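Local coordinates for protein nucleoporin nup120 (Schizosaccharomyces pombe, PDB 4GQ2) that serves as a structural constituent of the nuclear pore complex, built from a beta-propeller domain joined to helical regions, at residues 518-523 / 534-539. Numbering follows the deposited sequence.
Sequences DEILSI and INYANK
D518 and K539 meet at one end of the contact in a salt bridge, NZ of K539 lying 2.8 Å from OD1 of D518 and reaching that oxygen from above the carboxylate plane, 39° out of it. The lysine chain runs extended as far as CE and bends only at its last torsion (chi4 80°), which brings the ammonium back onto the acid. D514 gives the same ammonium a second carboxylate, while OD2 of D518 is taken by H515. With an alanine at this position, K539 would probably be held by D514 alone of the two acids, H515 would lose its carboxylate partner, and the lysine tip is likely to swing more freely.

Further along, I520 and Y536 share one face of the sheet. With CG1 anti to the backbone N (chi1 -176°), I520 sends CD1 over a face of the Y536 ring, 4.0 Å above its plane and displaced toward the rim. The same methyl sits 3.3 Å from CG2 of I534, a tight fit. The two strands, 520-525 and 532-536, form an antiparallel beta hairpin at the edge of a mixed sheet within the beta-propeller domain, its other side continued by strand 539-544. A classic beta bulge interrupts the pairing: L521 and S522 both face N535, whose O accepts a bond from L521 N (2.9 Å) and a weak one from S522 N (3.4 Å).

On the opposite face, the amide of N535 reaches across to the S522 hydroxyl, ND2 donating to OG at 2.8 Å with OG tilted slightly from the amide plane. That hydroxyl also bonds to the A60 carbonyl, so the N535-S522 pair ties the hairpin to strand 59-64. From the bulge itself, CD1 of L521 rests 3.7 Å from CA of A537.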
ATOM      1  N   ASP A 518       8.038 -20.022   7.730  1.00 42.30           N
ATOM      2  CA  ASP A 518       8.006 -19.527   9.115  1.00 41.77           C
ATOM      3  C   ASP A 518       8.841 -20.348  10.098  1.00 44.53           C
ATOM      4  O   ASP A 518       8.974 -19.969  11.266  1.00 40.73           O
ATOM      5  CB  ASP A 518       6.566 -19.397   9.612  1.00 37.64           C
ATOM      6  CG  ASP A 518       5.777 -18.363   8.829  1.00 43.93           C
ATOM      7  OD1 ASP A 518       6.363 -17.324   8.454  1.00 42.53           O
ATOM      8  OD2 ASP A 518       4.577 -18.589   8.580  1.00 44.10           O
ATOM      9  N   GLU A 519       9.410 -21.456   9.627  1.00 38.05           N
ATOM     10  CA  GLU A 519      10.290 -22.269  10.458  1.00 41.52           C
ATOM     11  C   GLU A 519      11.489 -21.452  10.949  1.00 40.60           C
ATOM     12  O   GLU A 519      12.192 -20.832  10.154  1.00 41.43           O
ATOM     13  CB  GLU A 519      10.765 -23.497   9.678  1.00 47.25           C
ATOM     14  CG  GLU A 519      11.632 -24.459  10.480  1.00 45.50           C
ATOM     15  CD  GLU A 519      11.820 -25.802   9.794  1.00 57.14           C
ATOM     16  OE1 GLU A 519      11.406 -25.949   8.622  1.00 51.21           O
ATOM     17  OE2 GLU A 519      12.388 -26.715  10.425  1.00 65.66           O
ATOM     18  N   ILE A 520      11.706 -21.450  12.260  1.00 38.76           N
ATOM     19  CA  ILE A 520      12.853 -20.777  12.863  1.00 37.41           C
ATOM     20  C   ILE A 520      14.123 -21.557  12.517  1.00 45.24           C
ATOM     21  O   ILE A 520      14.066 -22.769  12.319  1.00 44.24           O
ATOM     22  CB  ILE A 520      12.659 -20.610  14.397  1.00 42.67           C
ATOM     23  CG1 ILE A 520      13.799 -19.815  15.038  1.00 40.00           C
ATOM     24  CG2 ILE A 520      12.503 -21.960  15.094  1.00 41.04           C
ATOM     25  CD1 ILE A 520      13.800 -18.343  14.717  1.00 41.36           C
ATOM     26  N   LEU A 521      15.257 -20.862  12.413  1.00 46.16           N
ATOM     27  CA  LEU A 521      16.518 -21.513  12.047  1.00 38.35           C
ATOM     28  C   LEU A 521      17.668 -21.061  12.926  1.00 44.56           C
ATOM     29  O   LEU A 521      18.481 -21.877  13.359  1.00 44.74           O
ATOM     30  CB  LEU A 521      16.874 -21.281  10.573  1.00 33.23           C
ATOM     31  CG  LEU A 521      15.874 -21.717   9.500  1.00 38.69           C
ATOM     32  CD1 LEU A 521      16.336 -21.243   8.127  1.00 39.11           C
ATOM     33  CD2 LEU A 521      15.662 -23.223   9.500  1.00 37.58           C
ATOM     34  N   SER A 522      17.745 -19.757  13.173  1.00 47.44           N
ATOM     35  CA  SER A 522      18.779 -19.207  14.024  1.00 38.86           C
ATOM     36  C   SER A 522      18.372 -17.840  14.532  1.00 44.42           C
ATOM     37  O   SER A 522      17.383 -17.273  14.061  1.00 39.46           O
ATOM     38  CB  SER A 522      20.094 -19.089  13.261  1.00 35.88           C
ATOM     39  OG  SER A 522      20.062 -17.976  12.387  1.00 37.26           O
ATOM     40  N   ILE A 523      19.141 -17.335  15.502  1.00 38.27           N
ATOM     41  CA  ILE A 523      19.047 -15.955  15.969  1.00 42.53           C
ATOM     42  C   ILE A 523      20.459 -15.366  16.125  1.00 50.00           C
ATOM     43  O   ILE A 523      21.422 -16.103  16.373  1.00 52.43           O
ATOM     44  CB  ILE A 523      18.229 -15.813  17.283  1.00 44.14           C
ATOM     45  CG1 ILE A 523      18.937 -16.479  18.474  1.00 47.39           C
ATOM     46  CG2 ILE A 523      16.808 -16.354  17.116  1.00 38.04           C
ATOM     47  CD1 ILE A 523      18.424 -16.006  19.821  1.00 41.84           C
ATOM     48  N   ILE A 534      16.154 -12.408  14.122  1.00 40.38           N
ATOM     49  CA  ILE A 534      15.539 -13.728  14.181  1.00 41.70           C
ATOM     50  C   ILE A 534      15.411 -14.235  12.757  1.00 40.87           C
ATOM     51  O   ILE A 534      14.769 -13.590  11.926  1.00 43.17           O
ATOM     52  CB  ILE A 534      14.131 -13.669  14.806  1.00 40.37           C
ATOM     53  CG1 ILE A 534      14.190 -13.104  16.225  1.00 45.17           C
ATOM     54  CG2 ILE A 534      13.495 -15.044  14.804  1.00 40.38           C
ATOM     55  CD1 ILE A 534      12.883 -12.495  16.687  1.00 56.83           C
ATOM     56  N   ASN A 535      16.004 -15.394  12.481  1.00 40.60           N
ATOM     57  CA  ASN A 535      16.060 -15.914  11.117  1.00 36.55           C
ATOM     58  C   ASN A 535      15.122 -17.076  10.869  1.00 36.95           C
ATOM     59  O   ASN A 535      15.310 -18.167  11.421  1.00 45.92           O
ATOM     60  CB  ASN A 535      17.497 -16.289  10.753  1.00 38.76           C
ATOM     61  CG  ASN A 535      18.441 -15.119  10.884  1.00 42.34           C
ATOM     62  OD1 ASN A 535      18.242 -14.083  10.251  1.00 40.51           O
ATOM     63  ND2 ASN A 535      19.470 -15.269  11.721  1.00 42.56           N
ATOM     64  N   TYR A 536      14.099 -16.823  10.055  1.00 35.79           N
ATOM     65  CA  TYR A 536      13.147 -17.853   9.642  1.00 32.15           C
ATOM     66  C   TYR A 536      13.549 -18.324   8.258  1.00 31.44           C
ATOM     67  O   TYR A 536      14.430 -17.735   7.643  1.00 31.32           O
ATOM     68  CB  TYR A 536      11.706 -17.318   9.630  1.00 34.17           C
ATOM     69  CG  TYR A 536      11.196 -16.856  10.983  1.00 37.50           C
ATOM     70  CD1 TYR A 536      10.672 -17.765  11.894  1.00 34.46           C
ATOM     71  CD2 TYR A 536      11.238 -15.509  11.347  1.00 40.50           C
ATOM     72  CE1 TYR A 536      10.210 -17.358  13.131  1.00 35.61           C
ATOM     73  CE2 TYR A 536      10.766 -15.088  12.582  1.00 38.95           C
ATOM     74  CZ  TYR A 536      10.260 -16.021  13.471  1.00 43.41           C
ATOM     75  OH  TYR A 536       9.793 -15.631  14.700  1.00 49.06           O
ATOM     76  N   ALA A 537      12.882 -19.365   7.767  1.00 37.50           N
ATOM     77  CA  ALA A 537      13.249 -20.011   6.510  1.00 37.66           C
ATOM     78  C   ALA A 537      12.992 -19.166   5.266  1.00 40.78           C
ATOM     79  O   ALA A 537      13.515 -19.484   4.193  1.00 45.05           O
ATOM     80  CB  ALA A 537      12.562 -21.366   6.391  1.00 38.13           C
ATOM     81  N   ASN A 538      12.182 -18.112   5.390  1.00 35.22           N
ATOM     82  CA  ASN A 538      12.051 -17.126   4.296  1.00 43.32           C
ATOM     83  C   ASN A 538      11.713 -15.708   4.757  1.00 46.51           C
ATOM     84  O   ASN A 538      11.167 -14.906   3.998  1.00 43.39           O
ATOM     85  CB  ASN A 538      11.146 -17.622   3.133  1.00 31.74           C
ATOM     86  CG  ASN A 538       9.649 -17.469   3.404  1.00 37.19           C
ATOM     87  OD1 ASN A 538       8.838 -17.544   2.471  1.00 39.04           O
ATOM     88  ND2 ASN A 538       9.274 -17.261   4.661  1.00 28.47           N
ATOM     89  N   LYS A 539      12.061 -15.420   6.011  1.00 41.63           N
ATOM     90  CA  LYS A 539      11.789 -14.135   6.649  1.00 41.80           C
ATOM     91  C   LYS A 539      12.894 -13.792   7.663  1.00 41.58           C
ATOM     92  O   LYS A 539      13.472 -14.693   8.276  1.00 39.00           O
ATOM     93  CB  LYS A 539      10.426 -14.179   7.354  1.00 39.78           C
ATOM     94  CG  LYS A 539       9.247 -14.475   6.433  1.00 40.87           C
ATOM     95  CD  LYS A 539       7.933 -14.539   7.190  1.00 41.28           C
ATOM     96  CE  LYS A 539       6.755 -14.831   6.269  1.00 41.32           C
ATOM     97  NZ  LYS A 539       6.637 -16.277   5.921  1.00 35.01           N
TER